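Long-range contact in core protein P7 (Pseudomonas phage phi12, PDB 2Q82), which is a structural core protein of the phage, probably a component of the inner particle that packages and replicates the double-stranded RNA genome: residues E14-L26 with M112-L124. Residues are numbered along the deposited sequence; the frame is centred on the assembly and turned at random.
Sequences ELQNRLAQYETSL and MVRVLNDIADEQL
Leu15 reaches across to Asp118 where the first and last helices of this α/β core domain meet, 15-23 leading into the central strand of its parallel five-stranded sheet and 112-127 following the edge strand 109-111. The two helices cross at -112°, with Asp118 as a knob among Leu15, Arg18, Leu19 and Tyr22. Leu15 turns its CG away from the backbone N (chi1 175°), which carries CD1 to 3.5 Å from CB of Asp118; a branched apolar chain can lie against this aliphatic carbon at the base of the salt bridge. One turn on, Arg18 grips Asp118 side-on, its NE and NH2 placed to serve both oxygens. Within this salt bridge NE hydrogen-bonds to OD2 at 3.0 Å. NH2 does so to OD1, almost straight at 177°. Both oxygens lie in the guanidinium plane, yet are met from above the carboxylate plane. Arg114, on Asp118's own helix, adds a salt bridge to OD1, so two arginines share one carboxylate. Leu19 fills the apolar flank, CD2 against CG1 of Ile119 at 3.8 Å and CD1 against the aliphatic part of Glu122. Tyr22 combines a flat apolar ring with a hydroxyl: CG1 of Val115 makes a CH-pi contact over one face, 4.1 Å from the centroid, and Arg18 O lies above the opposite face, toward the rim. Its OH donates to the anti lone pair of Asp118 OD2, 2.9 Å away.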
loop_
_atom_site.group_PDB
_atom_site.type_symbol
_atom_site.label_atom_id
_atom_site.label_comp_id
_atom_site.label_asym_id
_atom_site.label_seq_id
_atom_site.Cartn_x
_atom_site.Cartn_y
_atom_site.Cartn_z
ATOM N N GLU A 14 -25.794 10.464 -10.466
ATOM C CA GLU A 14 -27.070 9.743 -10.320
ATOM C C GLU A 14 -26.472 8.521 -9.439
ATOM O O GLU A 14 -25.254 8.336 -9.243
ATOM C CB GLU A 14 -27.697 9.172 -11.482
ATOM C CG GLU A 14 -26.969 8.077 -12.170
ATOM C CD GLU A 14 -27.740 7.659 -13.381
ATOM O OE1 GLU A 14 -28.795 8.274 -13.636
ATOM O OE2 GLU A 14 -27.310 6.728 -14.090
ATOM N N LEU A 15 -27.413 7.696 -9.014
ATOM C CA LEU A 15 -27.128 6.717 -8.020
ATOM C C LEU A 15 -26.255 5.607 -8.388
ATOM O O LEU A 15 -25.476 5.130 -7.570
ATOM C CB LEU A 15 -28.504 6.231 -7.517
ATOM C CG LEU A 15 -28.407 5.074 -6.519
ATOM C CD1 LEU A 15 -27.835 5.568 -5.235
ATOM C CD2 LEU A 15 -29.726 4.447 -6.327
ATOM N N GLN A 16 -26.353 5.207 -9.645
ATOM C CA GLN A 16 -25.589 4.054 -10.098
ATOM C C GLN A 16 -24.171 4.395 -10.167
ATOM O O GLN A 16 -23.302 3.654 -9.796
ATOM C CB GLN A 16 -26.071 3.579 -11.464
ATOM C CG GLN A 16 -27.435 2.969 -11.458
ATOM C CD GLN A 16 -27.531 1.776 -10.564
ATOM O OE1 GLN A 16 -28.321 1.772 -9.626
ATOM N NE2 GLN A 16 -26.746 0.747 -10.843
ATOM N N ASN A 17 -23.897 5.605 -10.660
ATOM C CA ASN A 17 -22.536 5.985 -10.725
ATOM C C ASN A 17 -21.977 6.149 -9.335
ATOM O O ASN A 17 -20.801 5.882 -9.113
ATOM C CB ASN A 17 -22.464 7.260 -11.491
ATOM C CG ASN A 17 -22.932 7.077 -12.898
ATOM O OD1 ASN A 17 -23.457 7.991 -13.513
ATOM N ND2 ASN A 17 -22.736 5.870 -13.428
ATOM N N ARG A 18 -22.803 6.591 -8.396
ATOM C CA ARG A 18 -22.302 6.765 -7.050
ATOM C C ARG A 18 -21.916 5.440 -6.467
ATOM O O ARG A 18 -20.832 5.293 -5.905
ATOM C CB ARG A 18 -23.327 7.436 -6.157
ATOM C CG ARG A 18 -23.432 8.883 -6.502
ATOM C CD ARG A 18 -24.139 9.717 -5.467
ATOM N NE ARG A 18 -25.415 9.199 -4.983
ATOM C CZ ARG A 18 -26.609 9.461 -5.511
ATOM N NH1 ARG A 18 -26.731 10.235 -6.583
ATOM N NH2 ARG A 18 -27.703 9.013 -4.908
ATOM N N LEU A 19 -22.799 4.465 -6.604
ATOM C CA LEU A 19 -22.527 3.154 -6.062
ATOM C C LEU A 19 -21.351 2.487 -6.724
ATOM O O LEU A 19 -20.632 1.715 -6.093
ATOM C CB LEU A 19 -23.731 2.263 -6.245
ATOM C CG LEU A 19 -24.934 2.724 -5.451
ATOM C CD1 LEU A 19 -26.176 2.158 -6.081
ATOM C CD2 LEU A 19 -24.800 2.283 -4.006
ATOM N N ALA A 20 -21.152 2.777 -8.003
ATOM C CA ALA A 20 -20.056 2.177 -8.749
ATOM C C ALA A 20 -18.730 2.610 -8.152
ATOM O O ALA A 20 -17.798 1.822 -8.050
ATOM C CB ALA A 20 -20.133 2.560 -10.211
ATOM N N GLN A 21 -18.652 3.869 -7.742
ATOM C CA GLN A 21 -17.421 4.384 -7.172
ATOM C C GLN A 21 -17.181 3.983 -5.719
ATOM O O GLN A 21 -16.050 3.715 -5.337
ATOM C CB GLN A 21 -17.300 5.893 -7.372
ATOM C CG GLN A 21 -18.248 6.718 -6.548
ATOM C CD GLN A 21 -17.930 8.194 -6.620
ATOM O OE1 GLN A 21 -17.236 8.735 -5.758
ATOM N NE2 GLN A 21 -18.436 8.858 -7.651
ATOM N N TYR A 22 -18.239 3.926 -4.912
ATOM C CA TYR A 22 -18.144 3.283 -3.604
ATOM C C TYR A 22 -17.514 1.914 -3.775
ATOM O O TYR A 22 -16.560 1.561 -3.092
ATOM C CB TYR A 22 -19.522 3.091 -2.966
ATOM C CG TYR A 22 -20.318 4.350 -2.735
ATOM C CD1 TYR A 22 -19.712 5.593 -2.726
ATOM C CD2 TYR A 22 -21.685 4.288 -2.520
ATOM C CE1 TYR A 22 -20.445 6.736 -2.515
ATOM C CE2 TYR A 22 -22.421 5.419 -2.308
ATOM C CZ TYR A 22 -21.803 6.642 -2.308
ATOM O OH TYR A 22 -22.548 7.770 -2.096
ATOM N N GLU A 23 -18.084 1.139 -4.687
ATOM C CA GLU A 23 -17.683 -0.252 -4.892
ATOM C C GLU A 23 -16.196 -0.508 -5.121
ATOM O O GLU A 23 -15.669 -1.556 -4.760
ATOM C CB GLU A 23 -18.386 -0.839 -6.093
ATOM C CG GLU A 23 -19.846 -1.163 -5.959
ATOM C CD GLU A 23 -20.437 -1.469 -7.317
ATOM O OE1 GLU A 23 -19.639 -1.751 -8.238
ATOM O OE2 GLU A 23 -21.675 -1.434 -7.465
ATOM N N THR A 24 -15.565 0.430 -5.799
ATOM C CA THR A 24 -14.162 0.294 -6.122
ATOM C C THR A 24 -13.235 1.240 -5.369
ATOM O O THR A 24 -12.122 1.525 -5.831
ATOM C CB THR A 24 -13.902 0.555 -7.597
ATOM O OG1 THR A 24 -14.422 1.847 -7.916
ATOM C CG2 THR A 24 -14.580 -0.442 -8.452
ATOM N N SER A 25 -13.685 1.775 -4.238
ATOM C CA SER A 25 -12.832 2.662 -3.467
ATOM C C SER A 25 -12.714 2.190 -2.037
ATOM O O SER A 25 -13.511 1.398 -1.545
ATOM C CB SER A 25 -13.363 4.084 -3.417
ATOM O OG SER A 25 -13.714 4.576 -4.689
ATOM N N LEU A 26 -11.714 2.722 -1.363
ATOM C CA LEU A 26 -11.505 2.394 0.023
ATOM C C LEU A 26 -11.980 3.569 0.855
ATOM O O LEU A 26 -11.523 4.689 0.645
ATOM C CB LEU A 26 -10.027 2.156 0.287
ATOM C CG LEU A 26 -9.700 2.084 1.778
ATOM C CD1 LEU A 26 -10.287 0.830 2.373
ATOM C CD2 LEU A 26 -8.215 2.110 1.984
HETATM N N MSE A 112 -20.962 9.660 5.398
HETATM C CA MSE A 112 -21.217 8.239 5.460
HETATM C C MSE A 112 -22.713 7.947 5.451
HETATM O O MSE A 112 -23.142 6.892 5.014
HETATM C CB MSE A 112 -20.619 7.643 6.717
HETATM C CG MSE A 112 -20.720 6.126 6.751
HETATM SE SE MSE A 112 -19.316 5.327 5.639
HETATM C CE MSE A 112 -20.192 3.745 4.879
ATOM N N VAL A 113 -23.497 8.888 5.956
ATOM C CA VAL A 113 -24.942 8.721 5.990
ATOM C C VAL A 113 -25.484 8.638 4.552
ATOM O O VAL A 113 -26.346 7.827 4.237
ATOM C CB VAL A 113 -25.590 9.873 6.723
ATOM C CG1 VAL A 113 -27.101 9.806 6.575
ATOM C CG2 VAL A 113 -25.196 9.822 8.187
ATOM N N ARG A 114 -24.957 9.505 3.700
ATOM C CA ARG A 114 -25.381 9.498 2.309
ATOM C C ARG A 114 -24.942 8.206 1.668
ATOM O O ARG A 114 -25.716 7.609 0.926
ATOM C CB ARG A 114 -24.752 10.691 1.596
ATOM C CG ARG A 114 -24.771 10.602 0.095
ATOM C CD ARG A 114 -25.911 11.319 -0.529
ATOM N NE ARG A 114 -27.152 11.101 0.193
ATOM C CZ ARG A 114 -28.173 10.416 -0.304
ATOM N NH1 ARG A 114 -28.085 9.896 -1.516
ATOM N NH2 ARG A 114 -29.284 10.276 0.406
ATOM N N VAL A 115 -23.732 7.741 1.951
ATOM C CA VAL A 115 -23.252 6.493 1.389
ATOM C C VAL A 115 -24.159 5.325 1.779
ATOM O O VAL A 115 -24.582 4.535 0.938
ATOM C CB VAL A 115 -21.819 6.200 1.898
ATOM C CG1 VAL A 115 -21.410 4.785 1.548
ATOM C CG2 VAL A 115 -20.849 7.198 1.296
ATOM N N LEU A 116 -24.460 5.220 3.066
ATOM C CA LEU A 116 -25.304 4.145 3.549
ATOM C C LEU A 116 -26.707 4.213 2.954
ATOM O O LEU A 116 -27.298 3.189 2.628
ATOM C CB LEU A 116 -25.378 4.196 5.069
ATOM C CG LEU A 116 -24.043 3.835 5.715
ATOM C CD1 LEU A 116 -24.088 4.149 7.189
ATOM C CD2 LEU A 116 -23.740 2.360 5.498
ATOM N N ASN A 117 -27.227 5.430 2.835
ATOM C CA ASN A 117 -28.545 5.648 2.267
ATOM C C ASN A 117 -28.595 5.049 0.870
ATOM O O ASN A 117 -29.498 4.294 0.535
ATOM C CB ASN A 117 -28.831 7.141 2.153
ATOM C CG ASN A 117 -29.263 7.762 3.463
ATOM O OD1 ASN A 117 -29.460 8.972 3.537
ATOM N ND2 ASN A 117 -29.423 6.948 4.492
ATOM N N ASP A 118 -27.619 5.414 0.054
ATOM C CA ASP A 118 -27.563 4.935 -1.316
ATOM C C ASP A 118 -27.549 3.426 -1.413
ATOM O O ASP A 118 -28.276 2.834 -2.205
ATOM C CB ASP A 118 -26.331 5.490 -2.033
ATOM C CG ASP A 118 -26.437 6.975 -2.297
ATOM O OD1 ASP A 118 -27.576 7.467 -2.459
ATOM O OD2 ASP A 118 -25.386 7.644 -2.362
ATOM N N ILE A 119 -26.709 2.797 -0.607
ATOM C CA ILE A 119 -26.604 1.352 -0.639
ATOM C C ILE A 119 -27.886 0.685 -0.165
ATOM O O ILE A 119 -28.309 -0.320 -0.718
ATOM C CB ILE A 119 -25.433 0.881 0.221
ATOM C CG1 ILE A 119 -24.123 1.408 -0.383
ATOM C CG2 ILE A 119 -25.430 -0.630 0.303
ATOM C CD1 ILE A 119 -22.912 1.309 0.531
ATOM N N ALA A 120 -28.503 1.255 0.861
ATOM C CA ALA A 120 -29.733 0.690 1.387
ATOM C C ALA A 120 -30.840 0.859 0.362
ATOM O O ALA A 120 -31.625 -0.055 0.129
ATOM C CB ALA A 120 -30.119 1.376 2.684
ATOM N N ASP A 121 -30.904 2.036 -0.248
ATOM C CA ASP A 121 -31.942 2.302 -1.237
ATOM C C ASP A 121 -31.804 1.376 -2.433
ATOM O O ASP A 121 -32.796 0.888 -2.969
ATOM C CB ASP A 121 -31.877 3.739 -1.738
ATOM C CG ASP A 121 -32.291 4.749 -0.685
ATOM O OD1 ASP A 121 -32.904 4.356 0.327
ATOM O OD2 ASP A 121 -32.012 5.947 -0.889
ATOM N N GLU A 122 -30.578 1.125 -2.859
ATOM C CA GLU A 122 -30.393 0.273 -4.022
ATOM C C GLU A 122 -30.757 -1.159 -3.700
ATOM O O GLU A 122 -31.168 -1.928 -4.568
ATOM C CB GLU A 122 -28.955 0.376 -4.512
ATOM C CG GLU A 122 -28.610 -0.533 -5.668
ATOM C CD GLU A 122 -29.549 -0.412 -6.873
ATOM O OE1 GLU A 122 -30.040 0.701 -7.176
ATOM O OE2 GLU A 122 -29.767 -1.449 -7.535
ATOM N N GLN A 123 -30.635 -1.506 -2.429
ATOM C CA GLN A 123 -30.956 -2.839 -1.997
ATOM C C GLN A 123 -32.480 -3.055 -2.045
ATOM O O GLN A 123 -32.942 -4.151 -2.342
ATOM C CB GLN A 123 -30.374 -3.056 -0.598
ATOM C CG GLN A 123 -30.658 -4.404 0.003
ATOM C CD GLN A 123 -30.466 -5.556 -0.975
ATOM O OE1 GLN A 123 -31.262 -6.492 -0.988
ATOM N NE2 GLN A 123 -29.411 -5.498 -1.787
ATOM N N LEU A 124 -33.254 -2.005 -1.776
ATOM C CA LEU A 124 -34.714 -2.093 -1.839
ATOM C C LEU A 124 -35.121 -2.379 -3.276
ATOM O O LEU A 124 -36.057 -3.116 -3.553
ATOM C CB LEU A 124 -35.365 -0.772 -1.443
ATOM C CG LEU A 124 -35.214 -0.278 -0.013
ATOM C CD1 LEU A 124 -35.973 1.028 0.191
ATOM C CD2 LEU A 124 -35.724 -1.348 0.916
#